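Local atomic coordinates of KLLA0E08119p (Kluyveromyces lactis, PDB entry 3VA7), a protein that probably catalyses the biotin- and ATP-dependent carboxylation of urea to urea-1-carboxylate, as the urea carboxylase part of a longer enzyme that also breaks down this product. Residues Lys679-Tyr682 with Ile683-Phe687; Pro273-Glu277 with Ala278-Lys282. All blocks are in the same frame, centred on the assembly; numbering follows the deposited sequence.

Interaction 1 (Lys679-Tyr682 with Ile683-Phe687); sequences KEEY and IEQFF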
# COMPACT_ATOMS: atom_id res chain seq x y z
N LYS A 679 -2.25 41.02 -9.46
CA LYS A 679 -1.83 42.28 -10.06
C LYS A 679 -0.69 42.09 -11.06
O LYS A 679 0.21 41.26 -10.82
CB LYS A 679 -1.44 43.32 -9.00
CG LYS A 679 -2.66 44.03 -8.47
CD LYS A 679 -2.34 44.88 -7.24
CE LYS A 679 -3.66 45.28 -6.53
NZ LYS A 679 -4.85 45.19 -7.50
N GLU A 680 -0.77 42.83 -12.18
CA GLU A 680 0.32 43.00 -13.16
C GLU A 680 1.71 42.94 -12.56
O GLU A 680 2.49 42.08 -12.94
CB GLU A 680 0.19 44.35 -13.89
CG GLU A 680 -0.44 44.32 -15.30
CD GLU A 680 0.47 43.63 -16.29
OE1 GLU A 680 0.01 42.71 -17.03
OE2 GLU A 680 1.67 44.03 -16.27
N GLU A 681 2.03 43.84 -11.62
CA GLU A 681 3.41 43.88 -11.10
C GLU A 681 3.80 42.59 -10.41
O GLU A 681 4.95 42.12 -10.54
CB GLU A 681 3.75 45.12 -10.25
CG GLU A 681 2.77 45.53 -9.17
CD GLU A 681 3.42 46.43 -8.10
OE1 GLU A 681 2.66 47.20 -7.44
OE2 GLU A 681 4.68 46.39 -7.91
N TYR A 682 2.85 41.98 -9.72
CA TYR A 682 3.17 40.71 -9.08
C TYR A 682 3.56 39.60 -10.08
O TYR A 682 4.53 38.84 -9.84
CB TYR A 682 2.16 40.25 -8.02
CG TYR A 682 2.73 39.05 -7.34
CD1 TYR A 682 3.81 39.18 -6.46
CD2 TYR A 682 2.28 37.77 -7.66
CE1 TYR A 682 4.40 38.08 -5.88
CE2 TYR A 682 2.87 36.63 -7.07
CZ TYR A 682 3.93 36.80 -6.18
OH TYR A 682 4.50 35.69 -5.60
N ILE A 683 2.83 39.52 -11.20
CA ILE A 683 3.25 38.67 -12.34
C ILE A 683 4.68 38.96 -12.84
O ILE A 683 5.49 38.03 -13.07
CB ILE A 683 2.28 38.78 -13.53
CG1 ILE A 683 0.82 38.57 -13.06
CG2 ILE A 683 2.71 37.81 -14.61
CD1 ILE A 683 -0.26 38.60 -14.20
N GLU A 684 5.00 40.24 -13.01
CA GLU A 684 6.38 40.64 -13.28
C GLU A 684 7.30 40.14 -12.19
O GLU A 684 8.25 39.41 -12.50
CB GLU A 684 6.55 42.16 -13.41
CG GLU A 684 5.37 42.90 -14.02
CD GLU A 684 5.74 44.34 -14.36
OE1 GLU A 684 6.94 44.70 -14.16
OE2 GLU A 684 4.84 45.11 -14.83
N GLN A 685 7.03 40.51 -10.93
CA GLN A 685 7.94 40.11 -9.85
C GLN A 685 8.09 38.61 -9.83
O GLN A 685 9.18 38.13 -9.53
CB GLN A 685 7.46 40.46 -8.46
CG GLN A 685 6.92 41.84 -8.22
CD GLN A 685 6.62 42.00 -6.75
OE1 GLN A 685 7.37 41.50 -5.89
NE2 GLN A 685 5.52 42.70 -6.44
N PHE A 686 7.01 37.88 -10.15
CA PHE A 686 7.01 36.42 -10.12
C PHE A 686 8.13 35.87 -10.96
O PHE A 686 8.79 34.92 -10.54
CB PHE A 686 5.66 35.82 -10.55
CG PHE A 686 5.63 34.30 -10.61
CD1 PHE A 686 5.34 33.54 -9.46
CD2 PHE A 686 5.91 33.63 -11.79
CE1 PHE A 686 5.29 32.12 -9.48
CE2 PHE A 686 5.90 32.22 -11.84
CZ PHE A 686 5.56 31.46 -10.68
N PHE A 687 8.31 36.46 -12.15
CA PHE A 687 9.31 36.02 -13.15
C PHE A 687 10.65 36.78 -13.02
O PHE A 687 11.69 36.26 -13.45
CB PHE A 687 8.78 36.18 -14.56
CG PHE A 687 7.63 35.25 -14.92
CD1 PHE A 687 7.87 33.99 -15.48
CD2 PHE A 687 6.31 35.67 -14.80
CE1 PHE A 687 6.81 33.14 -15.88
CE2 PHE A 687 5.23 34.82 -15.18
CZ PHE A 687 5.47 33.55 -15.71

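Interaction 2 (Pro273-Glu277 with Ala278-Lys282); sequences PNLPE and ATRAK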
# COMPACT_ATOMS: atom_id res chain seq x y z
N PRO A 273 9.48 -42.64 -2.30
CA PRO A 273 10.31 -43.13 -3.39
C PRO A 273 11.29 -44.20 -2.88
O PRO A 273 11.63 -44.19 -1.69
CB PRO A 273 11.08 -41.87 -3.80
CG PRO A 273 11.28 -41.15 -2.48
CD PRO A 273 9.95 -41.33 -1.79
N ASN A 274 11.74 -45.10 -3.77
CA ASN A 274 12.83 -46.07 -3.50
C ASN A 274 12.61 -46.88 -2.25
O ASN A 274 13.47 -46.93 -1.35
CB ASN A 274 14.20 -45.39 -3.40
CG ASN A 274 14.62 -44.68 -4.69
OD1 ASN A 274 14.43 -45.20 -5.81
ND2 ASN A 274 15.17 -43.47 -4.54
N LEU A 275 11.42 -47.46 -2.19
CA LEU A 275 11.04 -48.32 -1.10
C LEU A 275 10.34 -49.53 -1.68
O LEU A 275 9.34 -49.39 -2.39
CB LEU A 275 10.13 -47.59 -0.13
CG LEU A 275 9.47 -48.38 0.99
CD1 LEU A 275 10.41 -48.55 2.16
CD2 LEU A 275 8.23 -47.62 1.42
N PRO A 276 10.91 -50.71 -1.41
CA PRO A 276 10.32 -51.97 -1.90
C PRO A 276 9.09 -52.37 -1.10
O PRO A 276 9.04 -52.21 0.13
CB PRO A 276 11.45 -52.98 -1.71
CG PRO A 276 12.70 -52.14 -1.27
CD PRO A 276 12.17 -50.92 -0.67
N GLU A 277 8.10 -52.88 -1.83
CA GLU A 277 6.93 -53.56 -1.25
C GLU A 277 7.18 -54.44 0.00
O GLU A 277 6.46 -54.32 1.00
CB GLU A 277 6.23 -54.38 -2.32
CG GLU A 277 5.48 -53.55 -3.30
CD GLU A 277 4.14 -53.02 -2.75
OE1 GLU A 277 3.60 -53.57 -1.74
OE2 GLU A 277 3.62 -52.05 -3.37
N ALA A 278 8.16 -55.35 -0.05
CA ALA A 278 8.53 -56.15 1.14
C ALA A 278 8.58 -55.27 2.41
O ALA A 278 8.03 -55.64 3.48
CB ALA A 278 9.88 -56.91 0.93
N THR A 279 9.20 -54.10 2.28
CA THR A 279 9.42 -53.26 3.44
C THR A 279 8.24 -52.27 3.69
O THR A 279 7.93 -51.96 4.85
CB THR A 279 10.88 -52.72 3.44
OG1 THR A 279 11.01 -51.58 4.30
CG2 THR A 279 11.27 -52.39 2.05
N ARG A 280 7.55 -51.83 2.63
CA ARG A 280 6.30 -51.07 2.79
C ARG A 280 5.18 -51.89 3.43
O ARG A 280 4.54 -51.41 4.37
CB ARG A 280 5.80 -50.44 1.47
CG ARG A 280 4.33 -49.94 1.53
CD ARG A 280 3.81 -49.13 0.32
NE ARG A 280 4.46 -49.45 -0.96
CZ ARG A 280 5.41 -48.69 -1.54
NH1 ARG A 280 5.82 -47.55 -1.00
NH2 ARG A 280 5.94 -49.09 -2.68
N ALA A 281 4.93 -53.10 2.92
CA ALA A 281 3.87 -53.96 3.48
C ALA A 281 4.11 -54.29 4.96
O ALA A 281 3.16 -54.53 5.73
CB ALA A 281 3.68 -55.25 2.64
N LYS A 282 5.38 -54.26 5.36
CA LYS A 282 5.70 -54.55 6.74
C LYS A 282 5.79 -53.30 7.63
O LYS A 282 5.86 -53.38 8.85
CB LYS A 282 6.91 -55.51 6.82
CG LYS A 282 8.25 -54.96 7.26
CD LYS A 282 9.28 -56.12 7.50
CE LYS A 282 9.49 -57.06 6.28
NZ LYS A 282 10.91 -57.58 6.25

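Interaction 1 (Lys679-Tyr682 with Ile683-Phe687)
Tyr682 and Gln685 cross at about a right angle on helix 680-688. Tyr682 has CG opposite its backbone N, with chi1 at -172°, and the ring extends along the flank of the helix. The Gln685 chain is extended, and its amide lies at the edge of the ring, with CD 4.0 Å from Tyr682 CD1. The two planes stand 73° apart. One turn on from Tyr682, Phe686 uses the same first torsion, 177°, and so leaves the helix on the same flank. The phenol OH comes up to the edge of the Phe686 ring, 4.5 Å from CD1. That hydroxyl is hydrogen-bonded to Pro707 O, which fixes the far end of the tyrosine.

On another side, Glu680 bends at chi2 and its carboxylate meets that of Glu684, OE2 to OE2 at 3.6 Å. These are like charges, and the closeness would probably raise the pKa of one of them. Ile683 lays CG1 against Lys679 O at 3.6 Å.

The backbone bonds run four residues back. Ile683 N reaches Lys679 O at 3.2 Å, and Gln685 N reaches Glu681 O at 2.7 Å. Tyr682 and Phe686 touch Phe738, and Ile683 and Phe686 touch Gln759. This is an amphipathic alpha-helix, with an acidic outer side and an aromatic inner side laid on the beta-sheet of the carboxyltransferase A and B region.

Interaction 2 (Pro273-Glu277 with Ala278-Lys282)
Leu275 and Arg280 both carry CG opposite the backbone N, with chi1 at 172° and 166°, and this turns the leucine branch and the arginine chain to meet. Leu275 CD2 touches Arg280 NH1 at 3.4 Å and the arginine CB at 3.7 Å. The arginine bends at chi3, and Glu277 bends at chi2. Their charged ends then form a long salt bridge, Glu277 OE2 to Arg280 NE at 3.6 Å. OE2 sits at the guanidinium edge, in its plane, while the carboxylate itself is turned 71° from that plane.

Pro276 is the N-cap of helix 277-293, in the ATP-binding region of the biotin carboxylase part. Its carbonyl oxygen accepts from two donors, Arg280 N at 2.9 Å and Thr279 N at 2.9 Å, the latter well above the carbonyl plane. Ala281 N bonds to Glu277 O at 2.7 Å.

A methionine in place of Arg280 would probably leave Glu277, and also Glu254, which pairs with NH1, without a positive mate. Thr279 places CG2 across the Pro276 ring, 3.6 Å from its CG. Leu275 CD1 lies 3.8 Å from Thr279 OG1. Leu275, Pro276 and Thr279 all rest on Tyr306 of strand 299-307.

From the N terminus, the chain reaches interaction 2 first. It lies where the loop after strand 264-270 turns into helix 277-293. Side chains there also touch strands of the biotin carboxylase part. Interaction 1 follows some 400 residues later, within helix 680-688 of the carboxyltransferase region. Each contact joins consecutive residues, so neither closes a long loop. They do not nest or cross but stand in series. The centres of interaction 1 and interaction 2 are about 92 Å apart, on opposite sides of the chain's centre, and the two do not touch. Each belongs to a helix whose side chains also touch strands of its own domain.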